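Local coordinates for protein response regulator ChrA (Corynebacterium diphtheriae, PDB 4YN8) that serves as the response regulator of a haem-sensing two-component system, probably binding DNA to regulate transcription under the control of its receiver domain, at residues D12-V17 / V52-M57; L80-T85 / L101-P106; I148-N153 / A165-S170; K138-L143 / Y182-V187; K46-V51 / G73-L78. The protein carries 1 engineered substitution. One frame throughout, in Å; residues are numbered along the deposited sequence.

Overall arrangement
The five contacts fall into two groups. Interactions 1, 2 and 5 share the receiver domain's parallel sheet: interaction 5 opens the pairing of strands 50-53 and 77-81, interaction 1 gathers at the C-terminal end of strand 50-53 and the loop after it, and interaction 2 joins 77-81 to 99-102. Along the chain the segments of 1 and 5 alternate, and 2 follows 5. The centres of interactions 1 and 2 are about 12 Å apart, those of 1 and 5 about 16 Å. Interaction 3 lies between the two segments of interaction 4; both belong to the LuxR-type helical domain and meet through L143, L151 and L185. About 50 Å separates the centres of interactions 1 and 3, so metal site and DNA-binding unit stand well apart.

Interaction 1: residues D12-V17 / V52-M57; sequences DDHPVV and VTDIQM. With MG (magnesium ion), chain F; SO4 (sulfate ion), chain B.
In D12 and D54 the carboxylate carbon CG stands anti to the backbone N (chi1 -173° and -156°), which turns both acid groups into one pocket, where they stack with their planes 28° apart. D12 OD1 and D54 OD1, only 3.3 Å from each other, would be unfavourable neighbours without a cation; a magnesium ion bonded to both accounts for the approach. H14 swings its CG to the side of its own backbone N and brings ND1 within 2.4 Å of the magnesium. The magnesium lies 2.1 Å from D12 OD1. Three waters make up a roughly octahedral shell, though one sits too close to D54 OD2, modelled in two conformers, to be certain; H14 ND1 faces D54 OD1 across the ion. D12 OD1 is gripped a second time: H14 N donates to it over 2.8 Å from above the carboxylate plane, closing an Asx turn at the N-cap of helix 15-26. M57 SD packs against D12 CA. K103 also bonds to D54 OD1, and a sulfate takes hydrogen bonds from I55 N and Q56 N. Acidic residues, metal and anion together mark the phosphorylation pocket characteristic of receiver domains, with D54 probably the phosphoacceptor.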
# COMPACT_ATOMS: atom_id res chain seq x y z
N ASP A 12 -17.45 2.48 0.29
CA ASP A 12 -16.64 2.91 -0.85
C ASP A 12 -17.00 4.35 -1.10
O ASP A 12 -18.19 4.69 -1.12
CB ASP A 12 -17.01 2.05 -2.09
CG ASP A 12 -16.11 2.29 -3.28
OD1 ASP A 12 -15.58 3.40 -3.53
OD2 ASP A 12 -15.95 1.28 -4.01
N ASP A 13 -15.99 5.17 -1.36
CA ASP A 13 -16.22 6.60 -1.59
C ASP A 13 -16.76 6.92 -2.97
O ASP A 13 -17.15 8.09 -3.24
CB ASP A 13 -14.95 7.38 -1.38
CG ASP A 13 -15.18 8.89 -1.37
OD1 ASP A 13 -16.13 9.35 -0.69
OD2 ASP A 13 -14.40 9.59 -2.04
N HIS A 14 -16.74 5.93 -3.85
CA HIS A 14 -17.15 6.08 -5.25
C HIS A 14 -18.44 5.42 -5.55
O HIS A 14 -18.48 4.22 -5.74
CB HIS A 14 -16.00 5.59 -6.15
CG HIS A 14 -14.71 6.22 -5.79
ND1 HIS A 14 -13.77 5.62 -4.96
CD2 HIS A 14 -14.29 7.47 -6.00
CE1 HIS A 14 -12.80 6.50 -4.74
NE2 HIS A 14 -13.12 7.63 -5.34
N PRO A 15 -19.56 6.19 -5.55
CA PRO A 15 -20.92 5.55 -5.61
C PRO A 15 -21.16 4.76 -6.89
O PRO A 15 -21.88 3.76 -6.89
CB PRO A 15 -21.87 6.74 -5.52
CG PRO A 15 -21.05 7.89 -5.92
CD PRO A 15 -19.67 7.67 -5.40
N VAL A 16 -20.50 5.13 -7.98
CA VAL A 16 -20.68 4.38 -9.24
C VAL A 16 -20.06 2.98 -9.13
O VAL A 16 -20.66 1.98 -9.58
CB VAL A 16 -20.06 5.12 -10.42
CG1 VAL A 16 -20.07 4.25 -11.64
CG2 VAL A 16 -20.82 6.39 -10.75
N VAL A 17 -18.91 2.88 -8.47
CA VAL A 17 -18.31 1.56 -8.20
C VAL A 17 -19.09 0.82 -7.11
O VAL A 17 -19.35 -0.38 -7.22
CB VAL A 17 -16.85 1.75 -7.79
CG1 VAL A 17 -16.18 0.41 -7.43
CG2 VAL A 17 -16.08 2.51 -8.87
N VAL A 52 -17.46 -4.81 4.20
CA VAL A 52 -16.75 -4.91 2.93
C VAL A 52 -16.33 -3.49 2.57
O VAL A 52 -17.18 -2.62 2.36
CB VAL A 52 -17.63 -5.54 1.84
CG1 VAL A 52 -16.92 -5.56 0.49
CG2 VAL A 52 -18.06 -6.95 2.26
N THR A 53 -15.02 -3.24 2.48
CA THR A 53 -14.54 -1.87 2.32
C THR A 53 -13.41 -1.76 1.29
O THR A 53 -12.71 -2.69 1.10
CB THR A 53 -14.03 -1.27 3.66
OG1 THR A 53 -13.73 0.16 3.49
CG2 THR A 53 -12.81 -1.92 4.18
N ASP A 54 -13.46 -0.61 0.59
CA ASP A 54 -12.42 0.07 -0.19
C ASP A 54 -11.23 0.49 0.66
O ASP A 54 -11.35 0.61 1.89
CB ASP A 54 -13.18 1.44 -0.57
CG ASP A 54 -12.69 2.09 -1.74
OD1 ASP A 54 -12.86 1.56 -2.90
OD2 ASP A 54 -12.21 3.21 -1.56
N ILE A 55 -10.08 0.82 0.03
CA ILE A 55 -8.98 1.43 0.75
C ILE A 55 -9.05 2.97 0.72
O ILE A 55 -9.12 3.62 1.77
CB ILE A 55 -7.60 0.97 0.21
CG1 ILE A 55 -7.49 -0.53 0.16
CG2 ILE A 55 -6.49 1.67 0.96
CD1 ILE A 55 -6.23 -1.02 -0.53
N GLN A 56 -9.07 3.55 -0.48
CA GLN A 56 -8.94 5.00 -0.71
C GLN A 56 -10.20 5.77 -0.43
O GLN A 56 -11.04 5.81 -1.26
CB GLN A 56 -8.66 5.22 -2.21
CG GLN A 56 -7.45 4.50 -2.71
CD GLN A 56 -7.07 4.95 -4.10
OE1 GLN A 56 -7.34 4.27 -5.12
NE2 GLN A 56 -6.48 6.13 -4.16
N MET A 57 -10.32 6.39 0.75
CA MET A 57 -11.52 7.20 1.05
C MET A 57 -11.07 8.37 1.92
O MET A 57 -10.24 8.21 2.80
CB MET A 57 -12.54 6.40 1.89
CG MET A 57 -12.94 5.13 1.22
SD MET A 57 -14.14 4.07 2.05
CE MET A 57 -13.18 3.58 3.45
MG MG F . -13.52 3.44 -4.02
S SO4 B . -9.01 1.06 -3.77
O1 SO4 B . -9.56 0.49 -5.01
O2 SO4 B . -7.70 1.66 -4.06
O3 SO4 B . -9.79 2.12 -3.09
O4 SO4 B . -8.82 -0.04 -2.72
O HOH W 1 -11.58 3.47 -4.49
O HOH W 2 -13.39 4.26 -1.99
O HOH W 3 -14.35 2.44 -5.61

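Interaction 2: residues L80-T85 / L101-P106; sequences LTTYDT and LLKDAP. With SO4 (sulfate ion), chain B.
K103 runs from the end of strand 99-102 along the neighbouring strand 77-81, its chain extended beyond CG. K103 CB starts beside T81 O; K103 CG also lies near T81 O and rests 3.7 Å from L80 CB, and K103 CD passes T82 CG2 at 4.2 Å. K103 CE lies 3.7 Å from L80 O. K103 NZ ends between D54 OD1, its strongest partner, and sulfate O1 at 2.9 Å. The root of the chain is fixed by backbone pairing: K103 N donates to T81 O over 2.7 Å, and T81 N donates to L101 O over 3.1 Å, the parallel register of a beta-alpha-beta unit. On the opposite face of the sheet from L80, T81 CG2 meets L102 CD2 at 3.9 Å. T81 has OG1 anti to its own N (chi1 -163°), from where it donates to sulfate O4 at 2.7 Å. A lysine and a hydroxyl converging on one tetrahedral anion suggest that the sulfate occupies the place of a phosphoryl group, consistent with the conserved hydroxyl residue and lysine that contact it in receiver domains.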
# COMPACT_ATOMS: atom_id res chain seq x y z
N LEU A 80 -11.42 -4.75 -0.34
CA LEU A 80 -11.44 -4.83 -1.82
C LEU A 80 -10.56 -3.77 -2.41
O LEU A 80 -10.55 -2.61 -2.00
CB LEU A 80 -12.82 -4.69 -2.37
CG LEU A 80 -13.90 -5.66 -1.87
CD1 LEU A 80 -15.26 -5.41 -2.52
CD2 LEU A 80 -13.52 -7.10 -2.01
N THR A 81 -9.80 -4.17 -3.42
CA THR A 81 -8.99 -3.18 -4.10
C THR A 81 -8.85 -3.55 -5.56
O THR A 81 -9.57 -4.41 -6.05
CB THR A 81 -7.66 -2.99 -3.36
OG1 THR A 81 -7.01 -1.77 -3.76
CG2 THR A 81 -6.75 -4.20 -3.49
N THR A 82 -8.00 -2.81 -6.28
CA THR A 82 -7.70 -3.12 -7.69
C THR A 82 -6.20 -3.43 -7.84
O THR A 82 -5.35 -2.97 -7.08
CB THR A 82 -8.10 -1.97 -8.64
OG1 THR A 82 -7.35 -0.80 -8.39
CG2 THR A 82 -9.57 -1.60 -8.46
N TYR A 83 -5.89 -4.20 -8.83
CA TYR A 83 -4.50 -4.68 -8.98
C TYR A 83 -3.52 -3.55 -9.22
O TYR A 83 -2.34 -3.67 -8.89
CB TYR A 83 -4.44 -5.74 -10.08
CG TYR A 83 -4.46 -5.20 -11.48
CD1 TYR A 83 -5.66 -4.95 -12.14
CD2 TYR A 83 -3.26 -4.91 -12.14
CE1 TYR A 83 -5.67 -4.45 -13.43
CE2 TYR A 83 -3.28 -4.41 -13.45
CZ TYR A 83 -4.49 -4.16 -14.07
OH TYR A 83 -4.50 -3.68 -15.39
N ASP A 84 -4.02 -2.46 -9.79
CA ASP A 84 -3.23 -1.29 -10.13
C ASP A 84 -3.55 -0.11 -9.29
O ASP A 84 -3.35 1.06 -9.67
CB ASP A 84 -3.37 -0.93 -11.62
CG ASP A 84 -4.81 -0.59 -12.02
OD1 ASP A 84 -5.81 -0.84 -11.24
OD2 ASP A 84 -4.92 -0.10 -13.17
N THR A 85 -4.02 -0.36 -8.05
CA THR A 85 -4.46 0.72 -7.23
C THR A 85 -3.32 1.70 -6.91
O THR A 85 -2.15 1.30 -6.78
CB THR A 85 -5.05 0.23 -5.86
OG1 THR A 85 -5.60 1.37 -5.15
CG2 THR A 85 -4.02 -0.57 -5.08
N LEU A 101 -9.51 -9.14 -1.43
CA LEU A 101 -9.93 -9.59 -2.77
C LEU A 101 -9.86 -8.45 -3.72
O LEU A 101 -9.97 -7.28 -3.32
CB LEU A 101 -11.36 -10.14 -2.72
CG LEU A 101 -11.77 -11.01 -3.91
CD1 LEU A 101 -11.09 -12.36 -3.89
CD2 LEU A 101 -13.31 -11.17 -3.92
N LEU A 102 -9.65 -8.72 -5.01
CA LEU A 102 -9.79 -7.67 -5.99
C LEU A 102 -11.22 -7.43 -6.39
O LEU A 102 -12.01 -8.34 -6.46
CB LEU A 102 -8.95 -7.94 -7.24
CG LEU A 102 -7.45 -8.08 -7.04
CD1 LEU A 102 -6.77 -8.34 -8.38
CD2 LEU A 102 -6.89 -6.86 -6.38
N LYS A 103 -11.54 -6.19 -6.72
CA LYS A 103 -12.94 -5.81 -7.05
C LYS A 103 -13.49 -6.43 -8.30
O LYS A 103 -14.70 -6.60 -8.40
CB LYS A 103 -13.11 -4.31 -7.18
CG LYS A 103 -12.90 -3.56 -5.90
CD LYS A 103 -13.04 -2.04 -6.05
CE LYS A 103 -12.77 -1.37 -4.72
NZ LYS A 103 -12.42 0.01 -4.97
N ASP A 104 -12.61 -6.81 -9.22
CA ASP A 104 -13.04 -7.52 -10.43
C ASP A 104 -12.77 -9.03 -10.43
O ASP A 104 -12.74 -9.67 -11.47
CB ASP A 104 -12.40 -6.83 -11.63
CG ASP A 104 -10.88 -6.93 -11.63
OD1 ASP A 104 -10.25 -7.52 -10.70
OD2 ASP A 104 -10.29 -6.39 -12.62
N ALA A 105 -12.63 -9.63 -9.26
CA ALA A 105 -12.62 -11.04 -9.12
C ALA A 105 -13.93 -11.64 -9.66
O ALA A 105 -14.93 -10.96 -9.76
CB ALA A 105 -12.46 -11.46 -7.66
N PRO A 106 -13.92 -12.90 -9.98
CA PRO A 106 -15.18 -13.60 -10.33
C PRO A 106 -16.25 -13.39 -9.24
O PRO A 106 -15.92 -13.40 -8.03
CB PRO A 106 -14.74 -15.06 -10.38
CG PRO A 106 -13.28 -15.01 -10.71
CD PRO A 106 -12.78 -13.84 -9.93
S SO4 B . -9.01 1.06 -3.77
O1 SO4 B . -9.56 0.49 -5.01
O2 SO4 B . -7.70 1.66 -4.06
O3 SO4 B . -9.79 2.12 -3.09
O4 SO4 B . -8.82 -0.04 -2.72
O HOH W 4 -8.37 -5.37 -10.03

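Interaction 3: residues I148-N153 / A165-S170; sequences IEILQN and AKLFIS
L167 reaches from the end of helix 160-167 to helix 145-155, joining the first two helices of the LuxR-type helix-turn-helix domain. Its CG sits beside the backbone N (chi1 -60°), and the two methyls then part between two neighbours. CD1 goes to the buried I150, which also touches H177 and L178 of helix 171-185, so this isoleucine ties three helices together. L167 CD2 lies against the E149 carboxylate, 3.4 Å from E149 OE2. E149 has CG anti to the backbone N (chi1 -174°) and a straight chain beyond it, sliding past the leucine in the opposite direction; the charge at its tip is met by R146 in a salt bridge through OE1, so the leucine methyl packs on an acid that is already paired. The residue before L167, K166, adopts a fully extended chain, with chi1 at -173°, and crosses N153, one turn on from E149, so that K166 NZ comes 4.0 Å from N153 CG. The backbones stay well apart, I150 CA and L167 CA being 8.4 Å from each other, and the contacts between the segments are made by side chains. The hydrocarbon core of the contact is I150 CG1 against L167 CD1, 3.8 Å apart.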
# COMPACT_ATOMS: atom_id res chain seq x y z
N ILE A 148 29.07 8.08 -9.55
CA ILE A 148 30.35 7.38 -9.31
C ILE A 148 31.49 8.38 -9.26
O ILE A 148 32.35 8.33 -8.37
CB ILE A 148 30.63 6.33 -10.40
CG1 ILE A 148 29.59 5.19 -10.38
CG2 ILE A 148 32.07 5.84 -10.31
CD1 ILE A 148 29.46 4.51 -9.04
N GLU A 149 31.46 9.35 -10.18
CA GLU A 149 32.46 10.40 -10.21
C GLU A 149 32.44 11.20 -8.97
O GLU A 149 33.50 11.52 -8.39
CB GLU A 149 32.17 11.35 -11.39
CG GLU A 149 33.22 12.41 -11.62
CD GLU A 149 32.87 13.30 -12.83
OE1 GLU A 149 31.65 13.53 -13.09
OE2 GLU A 149 33.80 13.79 -13.49
N ILE A 150 31.25 11.55 -8.47
CA ILE A 150 31.20 12.27 -7.22
C ILE A 150 31.78 11.45 -6.08
O ILE A 150 32.51 12.01 -5.24
CB ILE A 150 29.74 12.71 -6.92
CG1 ILE A 150 29.38 13.91 -7.84
CG2 ILE A 150 29.55 13.12 -5.49
CD1 ILE A 150 27.92 14.23 -7.82
N LEU A 151 31.39 10.19 -5.99
CA LEU A 151 31.96 9.32 -4.90
C LEU A 151 33.48 9.23 -4.96
O LEU A 151 34.16 9.32 -3.90
CB LEU A 151 31.32 7.95 -4.94
CG LEU A 151 29.90 7.92 -4.42
CD1 LEU A 151 29.25 6.65 -4.96
CD2 LEU A 151 29.86 7.96 -2.89
N GLN A 152 34.03 9.07 -6.15
CA GLN A 152 35.50 8.95 -6.34
C GLN A 152 36.18 10.23 -5.85
O GLN A 152 37.27 10.20 -5.24
CB GLN A 152 35.84 8.68 -7.78
CG GLN A 152 35.45 7.27 -8.17
CD GLN A 152 35.59 6.97 -9.61
OE1 GLN A 152 35.42 7.84 -10.48
NE2 GLN A 152 36.00 5.76 -9.90
N ASN A 153 35.54 11.38 -6.10
CA ASN A 153 36.10 12.63 -5.56
C ASN A 153 35.85 12.86 -4.08
O ASN A 153 36.72 13.44 -3.38
CB ASN A 153 35.63 13.83 -6.43
CG ASN A 153 36.28 13.83 -7.79
OD1 ASN A 153 35.77 13.30 -8.79
ND2 ASN A 153 37.44 14.38 -7.84
N ALA A 165 33.68 22.96 -8.04
CA ALA A 165 34.70 23.61 -8.84
C ALA A 165 35.35 22.62 -9.81
O ALA A 165 35.56 22.91 -11.00
CB ALA A 165 35.73 24.24 -7.92
N LYS A 166 35.62 21.41 -9.33
CA LYS A 166 36.28 20.42 -10.14
C LYS A 166 35.40 19.84 -11.24
O LYS A 166 35.87 19.58 -12.37
CB LYS A 166 36.80 19.32 -9.21
CG LYS A 166 37.66 18.32 -9.95
CD LYS A 166 38.29 17.31 -9.02
CE LYS A 166 38.97 16.22 -9.86
NZ LYS A 166 39.79 15.42 -8.91
N LEU A 167 34.13 19.64 -10.93
CA LEU A 167 33.21 18.99 -11.86
C LEU A 167 32.42 20.00 -12.73
O LEU A 167 31.66 19.61 -13.63
CB LEU A 167 32.20 18.11 -11.09
CG LEU A 167 32.93 17.01 -10.29
CD1 LEU A 167 31.95 16.09 -9.59
CD2 LEU A 167 33.88 16.21 -11.14
N PHE A 168 32.58 21.28 -12.41
CA PHE A 168 31.85 22.38 -13.09
C PHE A 168 30.36 22.25 -13.00
O PHE A 168 29.64 22.45 -13.99
CB PHE A 168 32.26 22.52 -14.55
CG PHE A 168 33.71 22.77 -14.75
CD1 PHE A 168 34.22 24.05 -14.81
CD2 PHE A 168 34.59 21.69 -14.94
CE1 PHE A 168 35.58 24.27 -15.01
CE2 PHE A 168 35.95 21.91 -15.13
CZ PHE A 168 36.43 23.20 -15.16
N ILE A 169 29.87 21.94 -11.80
CA ILE A 169 28.44 21.94 -11.54
C ILE A 169 28.26 22.72 -10.24
O ILE A 169 29.21 22.87 -9.46
CB ILE A 169 27.84 20.50 -11.44
CG1 ILE A 169 28.60 19.68 -10.38
CG2 ILE A 169 27.92 19.78 -12.77
CD1 ILE A 169 28.03 18.27 -10.15
N SER A 170 27.06 23.23 -9.99
CA SER A 170 26.84 24.09 -8.86
C SER A 170 26.89 23.28 -7.57
O SER A 170 26.57 22.08 -7.57
CB SER A 170 25.47 24.75 -8.97
OG SER A 170 24.40 23.83 -8.75

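Interaction 4: residues K138-L143 / Y182-V187; sequences KPRQAL and YSKLGV. With SO4 (sulfate ion), chain D.
The end of helix 171-185, by LuxR-family topology the probable recognition helix of the helix-turn-helix domain, holds the linker between helices 126-136 and 145-155 through R140, Q141 and L143. K184 does most of the work, in the conformer described, one of two. Its chain is kinked at both chi2 (-76°) and chi3, so that K184 CD lies over the centre of the R140 guanidinium, 3.3 Å above its plane, as an aliphatic lid. At the guanidinium's edge S183 OG lies in plane and takes a weak but straight hydrogen bond from R140 NH1, 3.5 Å long with an angle of 166° at the hydrogen. Nearer its root, K184 CG slides past L143 CD2 at 4.0 Å; that leucine also packs on I148 and L151, which connects the linker to the helical core. The two cations are close, R140 NE lying 3.7 Å from K184 NZ, an approach probably costly were the ammonium not bonded to a carbonyl. Past K184 the helix closes with a Schellman motif at G186. R140 and K184 both touch crystal neighbours, so lattice packing may influence the linker's path. K184 NZ donates to Q141 O over 2.6 Å, approaching in the carbonyl plane at a C=O...N angle of 150°.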
# COMPACT_ATOMS: atom_id res chain seq x y z
N LYS A 138 10.29 -3.11 -6.44
CA LYS A 138 10.78 -2.27 -7.56
C LYS A 138 12.30 -2.33 -7.72
O LYS A 138 12.98 -1.90 -6.85
CB LYS A 138 10.48 -0.83 -7.25
CG LYS A 138 9.03 -0.51 -7.04
CD LYS A 138 8.27 -0.83 -8.29
CE LYS A 138 7.06 0.09 -8.39
NZ LYS A 138 5.86 -0.76 -8.57
N PRO A 139 12.81 -2.82 -8.83
CA PRO A 139 14.26 -2.88 -9.06
C PRO A 139 14.76 -1.48 -9.22
O PRO A 139 14.04 -0.63 -9.79
CB PRO A 139 14.38 -3.67 -10.35
CG PRO A 139 13.10 -4.47 -10.40
CD PRO A 139 12.10 -3.46 -9.93
N ARG A 140 15.90 -1.18 -8.63
CA ARG A 140 16.38 0.20 -8.59
C ARG A 140 17.51 0.29 -9.58
O ARG A 140 18.09 -0.72 -9.99
CB ARG A 140 16.78 0.62 -7.18
CG ARG A 140 15.62 1.10 -6.29
CD ARG A 140 16.09 1.99 -5.10
NE ARG A 140 16.17 3.44 -5.41
CZ ARG A 140 16.55 4.39 -4.55
NH1 ARG A 140 16.91 4.08 -3.31
NH2 ARG A 140 16.58 5.68 -4.93
N GLN A 141 17.71 1.50 -10.11
CA GLN A 141 18.71 1.69 -11.15
C GLN A 141 20.13 1.75 -10.54
O GLN A 141 20.31 2.10 -9.41
CB GLN A 141 18.45 3.02 -11.90
CG GLN A 141 18.62 4.22 -11.01
CD GLN A 141 18.37 5.56 -11.72
OE1 GLN A 141 18.14 5.61 -12.94
NE2 GLN A 141 18.40 6.65 -10.94
N ALA A 142 21.11 1.48 -11.36
CA ALA A 142 22.50 1.55 -10.92
C ALA A 142 22.84 2.98 -10.63
O ALA A 142 22.18 3.90 -11.13
CB ALA A 142 23.37 1.03 -12.01
N LEU A 143 23.88 3.20 -9.85
CA LEU A 143 24.43 4.54 -9.73
C LEU A 143 24.87 4.99 -11.13
O LEU A 143 25.38 4.21 -11.95
CB LEU A 143 25.63 4.51 -8.78
CG LEU A 143 25.30 4.47 -7.29
CD1 LEU A 143 26.55 4.76 -6.51
CD2 LEU A 143 24.32 5.53 -6.94
N TYR A 182 23.23 8.95 -1.16
CA TYR A 182 23.11 8.49 0.23
C TYR A 182 21.91 7.59 0.38
O TYR A 182 21.94 6.58 1.10
CB TYR A 182 22.96 9.69 1.18
CG TYR A 182 24.17 10.58 1.36
CD1 TYR A 182 25.38 10.31 0.74
CD2 TYR A 182 24.10 11.71 2.15
CE1 TYR A 182 26.47 11.16 0.90
CE2 TYR A 182 25.17 12.53 2.32
CZ TYR A 182 26.35 12.27 1.67
OH TYR A 182 27.41 13.13 1.83
N SER A 183 20.84 7.94 -0.31
CA SER A 183 19.64 7.10 -0.29
C SER A 183 19.94 5.70 -0.90
O SER A 183 19.63 4.68 -0.28
CB SER A 183 18.48 7.83 -0.96
OG SER A 183 17.50 6.93 -1.43
N LYS A 184 20.60 5.64 -2.05
CA LYS A 184 20.97 4.39 -2.71
C LYS A 184 21.91 3.52 -1.87
O LYS A 184 21.83 2.28 -1.92
CB LYS A 184 21.65 4.66 -4.06
CG LYS A 184 20.84 5.51 -5.03
CD LYS A 184 19.75 4.69 -5.65
CE LYS A 184 20.31 3.90 -6.82
NZ LYS A 184 19.37 2.80 -7.13
N LEU A 185 22.81 4.18 -1.16
CA LEU A 185 23.81 3.51 -0.30
C LEU A 185 23.31 3.14 1.09
O LEU A 185 23.99 2.42 1.81
CB LEU A 185 25.07 4.37 -0.20
CG LEU A 185 25.79 4.57 -1.54
CD1 LEU A 185 27.05 5.39 -1.30
CD2 LEU A 185 26.15 3.26 -2.20
N GLY A 186 22.16 3.68 1.50
CA GLY A 186 21.65 3.43 2.84
C GLY A 186 22.38 4.16 3.94
O GLY A 186 22.54 3.64 5.04
N VAL A 187 22.86 5.38 3.66
CA VAL A 187 23.68 6.12 4.63
C VAL A 187 23.17 7.53 4.71
O VAL A 187 22.29 7.91 3.93
CB VAL A 187 25.18 6.14 4.23
CG1 VAL A 187 25.70 4.72 4.06
CG2 VAL A 187 25.39 6.91 2.93
S SO4 D . 27.41 15.40 4.53
O1 SO4 D . 27.54 15.37 3.05
O2 SO4 D . 27.80 16.69 5.08
O3 SO4 D . 25.98 15.11 4.65
O4 SO4 D . 28.23 14.44 5.28

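Interaction 5: residues K46-V51 / G73-L78; sequences KGIDVV and GGPPVL
P75 forms the apolar centre: its CG lies 3.9 Å from V51 CG2 and 4.2 Å from I48 CG2, so one ring fills the angle between I48, ahead of strand 50-53, and V51 within it. V51 CB continues the patch toward V77 CG2 at 4.3 Å, on the sheet face that L65 and L69 of helix 62-72 cover. Outward from there the prolines meet backbone oxygens: P75 CB sits 3.6 Å from I48 O, and P76 CD lies 3.4 Å from D49 O. At the polar edge the parallel pairing begins. V51 N donates to P76 O over 3.1 Å (169° at the hydrogen), and V51 O accepts from L78 N at 2.8 Å (163°), so V51 is gripped on both sides of its bridge to V77. D49 turns the other way, to a salt bridge with R7. P76, lacking an N-H, can offer D49 O only its ring carbons, so the first backbone donor from 73-78 across this contact is L78 N, consistent with a beta-alpha-beta crossover whose returning strand becomes regular at V77.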
# COMPACT_ATOMS: atom_id res chain seq x y z
N LYS A 46 -23.85 -2.31 14.57
CA LYS A 46 -24.86 -3.19 15.16
C LYS A 46 -25.67 -3.82 14.06
O LYS A 46 -26.19 -3.15 13.15
CB LYS A 46 -25.79 -2.39 16.08
CG LYS A 46 -26.95 -3.19 16.63
CD LYS A 46 -27.66 -2.33 17.67
CE LYS A 46 -28.69 -3.13 18.43
NZ LYS A 46 -28.99 -2.42 19.71
N GLY A 47 -25.78 -5.13 14.10
CA GLY A 47 -26.49 -5.85 13.05
C GLY A 47 -25.67 -6.13 11.77
O GLY A 47 -26.23 -6.57 10.78
N ILE A 48 -24.39 -5.80 11.80
CA ILE A 48 -23.50 -6.01 10.64
C ILE A 48 -22.64 -7.21 10.85
O ILE A 48 -21.88 -7.26 11.82
CB ILE A 48 -22.59 -4.81 10.44
CG1 ILE A 48 -23.39 -3.50 10.30
CG2 ILE A 48 -21.61 -5.03 9.25
CD1 ILE A 48 -24.42 -3.45 9.23
N ASP A 49 -22.76 -8.18 9.95
CA ASP A 49 -21.98 -9.44 10.06
C ASP A 49 -20.57 -9.32 9.43
O ASP A 49 -19.61 -9.87 9.96
CB ASP A 49 -22.73 -10.54 9.34
CG ASP A 49 -24.01 -10.97 10.05
OD1 ASP A 49 -23.99 -11.02 11.30
OD2 ASP A 49 -25.01 -11.25 9.35
N VAL A 50 -20.48 -8.57 8.33
CA VAL A 50 -19.23 -8.40 7.58
C VAL A 50 -19.19 -6.96 7.07
O VAL A 50 -20.18 -6.47 6.54
CB VAL A 50 -19.20 -9.38 6.38
CG1 VAL A 50 -17.97 -9.10 5.56
CG2 VAL A 50 -19.18 -10.87 6.84
N VAL A 51 -18.05 -6.31 7.22
CA VAL A 51 -17.80 -5.06 6.57
C VAL A 51 -16.96 -5.29 5.32
O VAL A 51 -15.87 -5.92 5.41
CB VAL A 51 -17.08 -4.06 7.50
CG1 VAL A 51 -16.65 -2.82 6.75
CG2 VAL A 51 -17.94 -3.68 8.69
N GLY A 73 -13.05 -5.11 18.50
CA GLY A 73 -13.55 -6.48 18.43
C GLY A 73 -14.84 -6.47 17.58
O GLY A 73 -15.83 -7.09 17.96
N GLY A 74 -14.81 -5.72 16.47
CA GLY A 74 -15.99 -5.32 15.64
C GLY A 74 -16.15 -6.42 14.68
O GLY A 74 -15.49 -7.46 14.79
N PRO A 75 -16.99 -6.23 13.67
CA PRO A 75 -17.12 -7.35 12.73
C PRO A 75 -15.88 -7.50 11.88
O PRO A 75 -15.09 -6.59 11.81
CB PRO A 75 -18.32 -6.98 11.86
CG PRO A 75 -18.52 -5.53 12.06
CD PRO A 75 -17.90 -5.10 13.37
N PRO A 76 -15.70 -8.68 11.30
CA PRO A 76 -14.56 -8.92 10.42
C PRO A 76 -14.73 -8.13 9.13
O PRO A 76 -15.85 -7.81 8.73
CB PRO A 76 -14.64 -10.42 10.16
CG PRO A 76 -16.06 -10.77 10.25
CD PRO A 76 -16.57 -9.87 11.37
N VAL A 77 -13.60 -7.82 8.51
CA VAL A 77 -13.50 -6.92 7.36
C VAL A 77 -12.93 -7.65 6.14
O VAL A 77 -11.95 -8.41 6.27
CB VAL A 77 -12.59 -5.75 7.67
CG1 VAL A 77 -12.36 -4.83 6.47
CG2 VAL A 77 -13.15 -5.01 8.88
N LEU A 78 -13.58 -7.47 5.00
CA LEU A 78 -13.05 -7.87 3.72
C LEU A 78 -12.65 -6.59 2.99
O LEU A 78 -13.51 -5.73 2.71
CB LEU A 78 -14.10 -8.67 2.91
CG LEU A 78 -13.83 -8.89 1.43
CD1 LEU A 78 -12.55 -9.76 1.37
CD2 LEU A 78 -15.03 -9.59 0.83